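Local coordinates for peroxiredoxin (Clostridioides difficile, PDB 6TSB), which is the family 18 glycoside hydrolase domain of the bifunctional peroxiredoxin-chitinase CotE, a spore coat protein, and hydrolyses β-1,4 linkages in chitin, at residues Y308-S313 with G362-F367; L312-K317 with A343-I348. All coordinates share one frame; numbering follows the deposited sequence.

Interaction 1 of 2, residues Y308-S313 with G362-F367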
loop_
_atom_site.group_PDB
_atom_site.type_symbol
_atom_site.label_atom_id
_atom_site.label_comp_id
_atom_site.label_asym_id
_atom_site.label_seq_id
_atom_site.Cartn_x
_atom_site.Cartn_y
_atom_site.Cartn_z
ATOM N N TYR A 308 -12.769 -4.466 4.608
ATOM C CA TYR A 308 -12.719 -5.698 3.787
ATOM C C TYR A 308 -11.418 -6.423 4.114
ATOM O O TYR A 308 -10.743 -5.986 5.058
ATOM C CB TYR A 308 -12.900 -5.359 2.305
ATOM C CG TYR A 308 -11.804 -4.549 1.657
ATOM C CD1 TYR A 308 -11.646 -3.202 1.943
ATOM C CD2 TYR A 308 -10.951 -5.115 0.722
ATOM C CE1 TYR A 308 -10.639 -2.446 1.353
ATOM C CE2 TYR A 308 -9.955 -4.372 0.105
ATOM C CZ TYR A 308 -9.796 -3.031 0.425
ATOM O OH TYR A 308 -8.810 -2.288 -0.156
ATOM N N ASP A 309 -11.144 -7.513 3.397
ATOM C CA ASP A 309 -9.871 -8.274 3.386
ATOM C C ASP A 309 -9.257 -8.236 1.963
ATOM O O ASP A 309 -9.974 -8.480 0.939
ATOM C CB ASP A 309 -10.106 -9.706 3.887
ATOM C CG ASP A 309 -10.286 -9.808 5.399
ATOM O OD1 ASP A 309 -11.302 -9.276 5.933
ATOM O OD2 ASP A 309 -9.386 -10.387 6.044
ATOM N N ASP A 310 -7.959 -7.943 1.883
ATOM C CA ASP A 310 -7.182 -7.948 0.610
ATOM C C ASP A 310 -6.127 -9.042 0.744
ATOM O O ASP A 310 -6.285 -9.893 1.645
ATOM C CB ASP A 310 -6.606 -6.565 0.298
ATOM C CG ASP A 310 -5.519 -6.112 1.259
ATOM O OD1 ASP A 310 -5.260 -6.834 2.264
ATOM O OD2 ASP A 310 -4.938 -5.031 0.998
ATOM N N ALA A 311 -5.102 -9.016 -0.097
ATOM C CA ALA A 311 -4.129 -10.123 -0.229
ATOM C C ALA A 311 -3.248 -10.236 1.033
ATOM O O ALA A 311 -2.803 -11.372 1.395
ATOM C CB ALA A 311 -3.302 -9.877 -1.454
ATOM N N LEU A 312 -2.952 -9.083 1.638
ATOM C CA LEU A 312 -2.081 -8.956 2.830
ATOM C C LEU A 312 -2.833 -9.486 4.065
ATOM O O LEU A 312 -2.296 -10.394 4.725
ATOM C CB LEU A 312 -1.661 -7.497 3.029
ATOM C CG LEU A 312 -0.849 -7.246 4.299
ATOM C CD1 LEU A 312 0.470 -8.023 4.242
ATOM C CD2 LEU A 312 -0.628 -5.749 4.550
ATOM N N SER A 313 -4.013 -8.944 4.394
ATOM C CA SER A 313 -4.809 -9.434 5.555
ATOM C C SER A 313 -5.217 -10.911 5.351
ATOM O O SER A 313 -5.309 -11.607 6.373
ATOM C CB SER A 313 -5.958 -8.520 5.897
ATOM O OG SER A 313 -7.004 -8.649 4.952
ATOM N N GLY A 362 6.562 -7.512 -3.493
ATOM C CA GLY A 362 6.518 -6.675 -4.704
ATOM C C GLY A 362 5.235 -5.871 -4.826
ATOM O O GLY A 362 4.846 -5.587 -5.965
ATOM N N ILE A 363 4.593 -5.511 -3.714
ATOM C CA ILE A 363 3.290 -4.767 -3.697
ATOM C C ILE A 363 3.221 -3.828 -2.477
ATOM O O ILE A 363 2.787 -2.657 -2.628
ATOM C CB ILE A 363 2.087 -5.740 -3.698
ATOM C CG1 ILE A 363 2.059 -6.649 -4.935
ATOM C CG2 ILE A 363 0.791 -4.953 -3.540
ATOM C CD1 ILE A 363 1.025 -7.755 -4.882
ATOM N N TYR A 364 3.558 -4.335 -1.291
ATOM C CA TYR A 364 3.365 -3.617 -0.009
ATOM C C TYR A 364 4.673 -2.961 0.423
ATOM O O TYR A 364 5.688 -3.669 0.668
ATOM C CB TYR A 364 2.789 -4.569 1.034
ATOM C CG TYR A 364 1.373 -4.936 0.692
ATOM C CD1 TYR A 364 1.083 -6.032 -0.115
ATOM C CD2 TYR A 364 0.319 -4.132 1.107
ATOM C CE1 TYR A 364 -0.231 -6.353 -0.441
ATOM C CE2 TYR A 364 -0.998 -4.435 0.783
ATOM C CZ TYR A 364 -1.276 -5.553 0.009
ATOM O OH TYR A 364 -2.576 -5.852 -0.305
ATOM N N GLY A 365 4.608 -1.630 0.515
ATOM C CA GLY A 365 5.652 -0.754 1.067
ATOM C C GLY A 365 5.924 -1.071 2.527
ATOM O O GLY A 365 4.991 -0.897 3.368
ATOM N N GLN A 366 7.153 -1.539 2.789
ATOM C CA GLN A 366 7.751 -1.754 4.129
ATOM C C GLN A 366 8.610 -0.526 4.495
ATOM O O GLN A 366 9.208 0.083 3.586
ATOM C CB GLN A 366 8.519 -3.089 4.130
ATOM C CG GLN A 366 7.682 -4.301 3.693
ATOM C CD GLN A 366 6.404 -4.480 4.486
ATOM O OE1 GLN A 366 5.297 -4.255 3.998
ATOM N NE2 GLN A 366 6.555 -4.855 5.745
ATOM N N PHE A 367 8.653 -0.158 5.780
ATOM C CA PHE A 367 9.649 0.789 6.352
ATOM C C PHE A 367 11.028 0.103 6.373
ATOM O O PHE A 367 11.162 -1.118 6.591
ATOM C CB PHE A 367 9.188 1.295 7.726
ATOM C CG PHE A 367 7.827 1.954 7.710
ATOM C CD1 PHE A 367 7.653 3.212 7.151
ATOM C CD2 PHE A 367 6.712 1.307 8.229
ATOM C CE1 PHE A 367 6.398 3.801 7.115
ATOM C CE2 PHE A 367 5.460 1.901 8.194
ATOM C CZ PHE A 367 5.306 3.142 7.630
ATOM O OXT PHE A 367 12.072 0.741 6.151
#
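Y364 reaches from the C-terminal tail to the start of helix 311-323, where L312 lies over one face of its ring and D310 stands at its edge. The evidence for the face contact is a CH-π geometry: L312 CB sits 3.9 Å from the centroid of the Y364 ring, 22° off the normal. It is displaced toward the rim, and the shortest approach is therefore L312 CB to Y364 CZ at 3.6 Å. Further along the ring, L312 CD2 comes within 3.9 Å of Y364 CD2, so backbone-proximal and terminal parts of the leucine follow the same aromatic surface.

The polar contact is made from a different direction. Y364 and D310 come from opposite directions, the carboxylate meeting the ring at its edge, turned 77° from the ring plane with OD2 near that plane. Y364 OH donates to D310 OD2 over 2.8 Å, a weak bond by its geometry. The same oxygen also has Y287 OH as a partner, from strand 286-290, and this is the stronger of the two; Y287 packs on Y364 as well.

D310 is the N-cap residue. Its CG is placed between the backbone N and carbonyl carbon (chi1 68°), which folds the carboxylate over the first turn. There D310 OD1 receives S313 N at 3.2 Å in a nearly straight bond, and L312 N weakly. In return D310 N donates to S313 OG at 3.3 Å, completing a capping box, while S313 OG donates to D309 OD2.

The carboxylate thus divides its work: OD1 serves the helix amides and OD2 two tyrosine hydroxyls. Such surroundings, together with the helix N-terminus, would be expected to favour an ionised D310, whose weak bond to the tail adds to the L312 packing.

Interaction 2 of 2, residues L312-K317 with A343-I348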
loop_
_atom_site.group_PDB
_atom_site.type_symbol
_atom_site.label_atom_id
_atom_site.label_comp_id
_atom_site.label_asym_id
_atom_site.label_seq_id
_atom_site.Cartn_x
_atom_site.Cartn_y
_atom_site.Cartn_z
ATOM N N LEU A 312 -2.952 -9.083 1.638
ATOM C CA LEU A 312 -2.081 -8.956 2.830
ATOM C C LEU A 312 -2.833 -9.486 4.065
ATOM O O LEU A 312 -2.296 -10.394 4.725
ATOM C CB LEU A 312 -1.661 -7.497 3.029
ATOM C CG LEU A 312 -0.849 -7.246 4.299
ATOM C CD1 LEU A 312 0.470 -8.023 4.242
ATOM C CD2 LEU A 312 -0.628 -5.749 4.550
ATOM N N SER A 313 -4.013 -8.944 4.394
ATOM C CA SER A 313 -4.809 -9.434 5.555
ATOM C C SER A 313 -5.217 -10.911 5.351
ATOM O O SER A 313 -5.309 -11.607 6.373
ATOM C CB SER A 313 -5.958 -8.520 5.897
ATOM O OG SER A 313 -7.004 -8.649 4.952
ATOM N N ILE A 314 -5.300 -11.443 4.123
ATOM C CA ILE A 314 -5.539 -12.912 3.905
ATOM C C ILE A 314 -4.258 -13.710 4.141
ATOM O O ILE A 314 -4.340 -14.874 4.647
ATOM C CB ILE A 314 -6.086 -13.222 2.499
ATOM C CG1 ILE A 314 -7.486 -12.636 2.305
ATOM C CG2 ILE A 314 -6.049 -14.718 2.205
ATOM C CD1 ILE A 314 -7.943 -12.631 0.877
ATOM N N PHE A 315 -3.111 -13.168 3.736
ATOM C CA PHE A 315 -1.800 -13.801 4.036
ATOM C C PHE A 315 -1.612 -13.903 5.566
ATOM O O PHE A 315 -1.267 -14.976 6.065
ATOM C CB PHE A 315 -0.675 -13.008 3.380
ATOM C CG PHE A 315 0.689 -13.383 3.889
ATOM C CD1 PHE A 315 1.323 -14.524 3.426
ATOM C CD2 PHE A 315 1.322 -12.592 4.841
ATOM C CE1 PHE A 315 2.578 -14.871 3.901
ATOM C CE2 PHE A 315 2.576 -12.935 5.317
ATOM C CZ PHE A 315 3.201 -14.073 4.847
ATOM N N LEU A 316 -1.923 -12.824 6.288
ATOM C CA LEU A 316 -1.800 -12.702 7.763
ATOM C C LEU A 316 -2.798 -13.645 8.472
ATOM O O LEU A 316 -2.345 -14.392 9.383
ATOM C CB LEU A 316 -1.990 -11.226 8.134
ATOM C CG LEU A 316 -0.852 -10.301 7.682
ATOM C CD1 LEU A 316 -1.032 -8.901 8.254
ATOM C CD2 LEU A 316 0.507 -10.868 8.080
ATOM N N LYS A 317 -4.072 -13.666 8.043
ATOM C CA LYS A 317 -5.095 -14.636 8.540
ATOM C C LYS A 317 -4.631 -16.074 8.277
ATOM O O LYS A 317 -4.730 -16.866 9.224
ATOM C CB LYS A 317 -6.474 -14.323 7.954
ATOM C CG LYS A 317 -7.230 -13.325 8.815
ATOM C CD LYS A 317 -8.344 -12.548 8.132
ATOM C CE LYS A 317 -8.736 -11.365 8.990
ATOM N NZ LYS A 317 -10.061 -10.834 8.631
ATOM N N ALA A 343 -9.745 -15.952 -3.590
ATOM C CA ALA A 343 -9.707 -17.418 -3.460
ATOM C C ALA A 343 -8.263 -17.905 -3.622
ATOM O O ALA A 343 -7.823 -18.754 -2.819
ATOM C CB ALA A 343 -10.636 -18.046 -4.470
ATOM N N ARG A 344 -7.567 -17.415 -4.647
ATOM C CA ARG A 344 -6.177 -17.837 -4.972
ATOM C C ARG A 344 -5.272 -17.516 -3.773
ATOM O O ARG A 344 -4.519 -18.406 -3.326
ATOM C CB ARG A 344 -5.691 -17.120 -6.236
ATOM C CG ARG A 344 -4.539 -17.819 -6.942
ATOM C CD ARG A 344 -4.006 -17.043 -8.137
ATOM N NE ARG A 344 -2.576 -17.263 -8.290
ATOM C CZ ARG A 344 -1.620 -16.507 -7.742
ATOM N NH1 ARG A 344 -1.910 -15.445 -7.005
ATOM N NH2 ARG A 344 -0.353 -16.817 -7.944
ATOM N N THR A 345 -5.360 -16.275 -3.296
ATOM C CA THR A 345 -4.574 -15.717 -2.172
ATOM C C THR A 345 -4.809 -16.636 -0.974
ATOM O O THR A 345 -3.807 -17.090 -0.396
ATOM C CB THR A 345 -4.975 -14.269 -1.842
ATOM O OG1 THR A 345 -4.740 -13.417 -2.961
ATOM C CG2 THR A 345 -4.212 -13.681 -0.671
ATOM N N MET A 346 -6.082 -16.910 -0.657
ATOM C CA MET A 346 -6.494 -17.786 0.466
ATOM C C MET A 346 -5.945 -19.209 0.240
ATOM O O MET A 346 -5.387 -19.799 1.189
ATOM C CB MET A 346 -8.020 -17.776 0.599
ATOM C CG MET A 346 -8.515 -18.601 1.744
ATOM S SD MET A 346 -10.290 -18.430 1.976
ATOM C CE MET A 346 -10.813 -19.584 0.708
ATOM N N SER A 347 -5.996 -19.752 -0.972
ATOM C CA SER A 347 -5.508 -21.138 -1.212
ATOM C C SER A 347 -3.976 -21.204 -1.095
ATOM O O SER A 347 -3.430 -22.206 -0.560
ATOM C CB SER A 347 -5.954 -21.661 -2.540
ATOM O OG SER A 347 -5.563 -23.029 -2.652
ATOM N N ILE A 348 -3.289 -20.195 -1.624
ATOM C CA ILE A 348 -1.799 -20.171 -1.632
ATOM C C ILE A 348 -1.331 -19.894 -0.186
ATOM O O ILE A 348 -0.362 -20.562 0.261
ATOM C CB ILE A 348 -1.277 -19.171 -2.696
ATOM C CG1 ILE A 348 -1.632 -19.614 -4.121
ATOM C CG2 ILE A 348 0.220 -18.952 -2.561
ATOM C CD1 ILE A 348 -1.277 -21.058 -4.440
#
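I314 and T345 meet methyl to methyl between two helices, with I314 CG2 3.6 Å from T345 CG2. I314 has the most surface buried here. Its CG2 lies anti to the backbone N and projects across the interface, touching not just the threonine but also the main chain of the facing helix, with I314 CG2 3.6 Å from M346 CA. The branch point takes part too: I314 CB is 3.7 Å from T345 CG2. The two side chains cross at about a right angle.

In T345, chi1 of -61° sets OG1 beside the backbone N, where T345 OG1 hydrogen-bonds I341 O, and the same rotation turns CG2 to I314. M346 contributes mainly its base, M346 CB lying 4.0 Å from I314 CG2. Its thioether runs off to V329 and S331 of strand 328-332, and the side chain also packs on A39 of the second subunit. The helices come close here, I314 CA and M346 CA being 6.0 Å apart.

All three residues are buried, and the interface between them is apolar. Helix 311-323, strand 328-332 and helix 341-351 correspond to the last helix-strand-helix of the (β/α)8 fold of family 18 chitinases; they lie against the second subunit, consistent with a domain-swapped dimer in which they complete that subunit's barrel.

How the interactions relate
Interactions 1 and 2 use successive parts of helix 311-323 and share L312 and S313; their centres are about 11 Å apart. In interaction 1 the helix start meets an irregular C-terminal tail in a partly buried setting, combining polar capping with an aromatic face. Interaction 2, beginning two residues later, at I314, is a buried helix-to-helix contact made of aliphatic groups. Direct links join them: the salt bridge D309 OD2 to K317 NZ measures 2.7 Å, and A311 O packs 3.4 Å from T345 CG2. Both contacts lie in the C-terminal arm that packs on the second subunit, L312 on its F367 and, from helix 341-351, M346 on its A39.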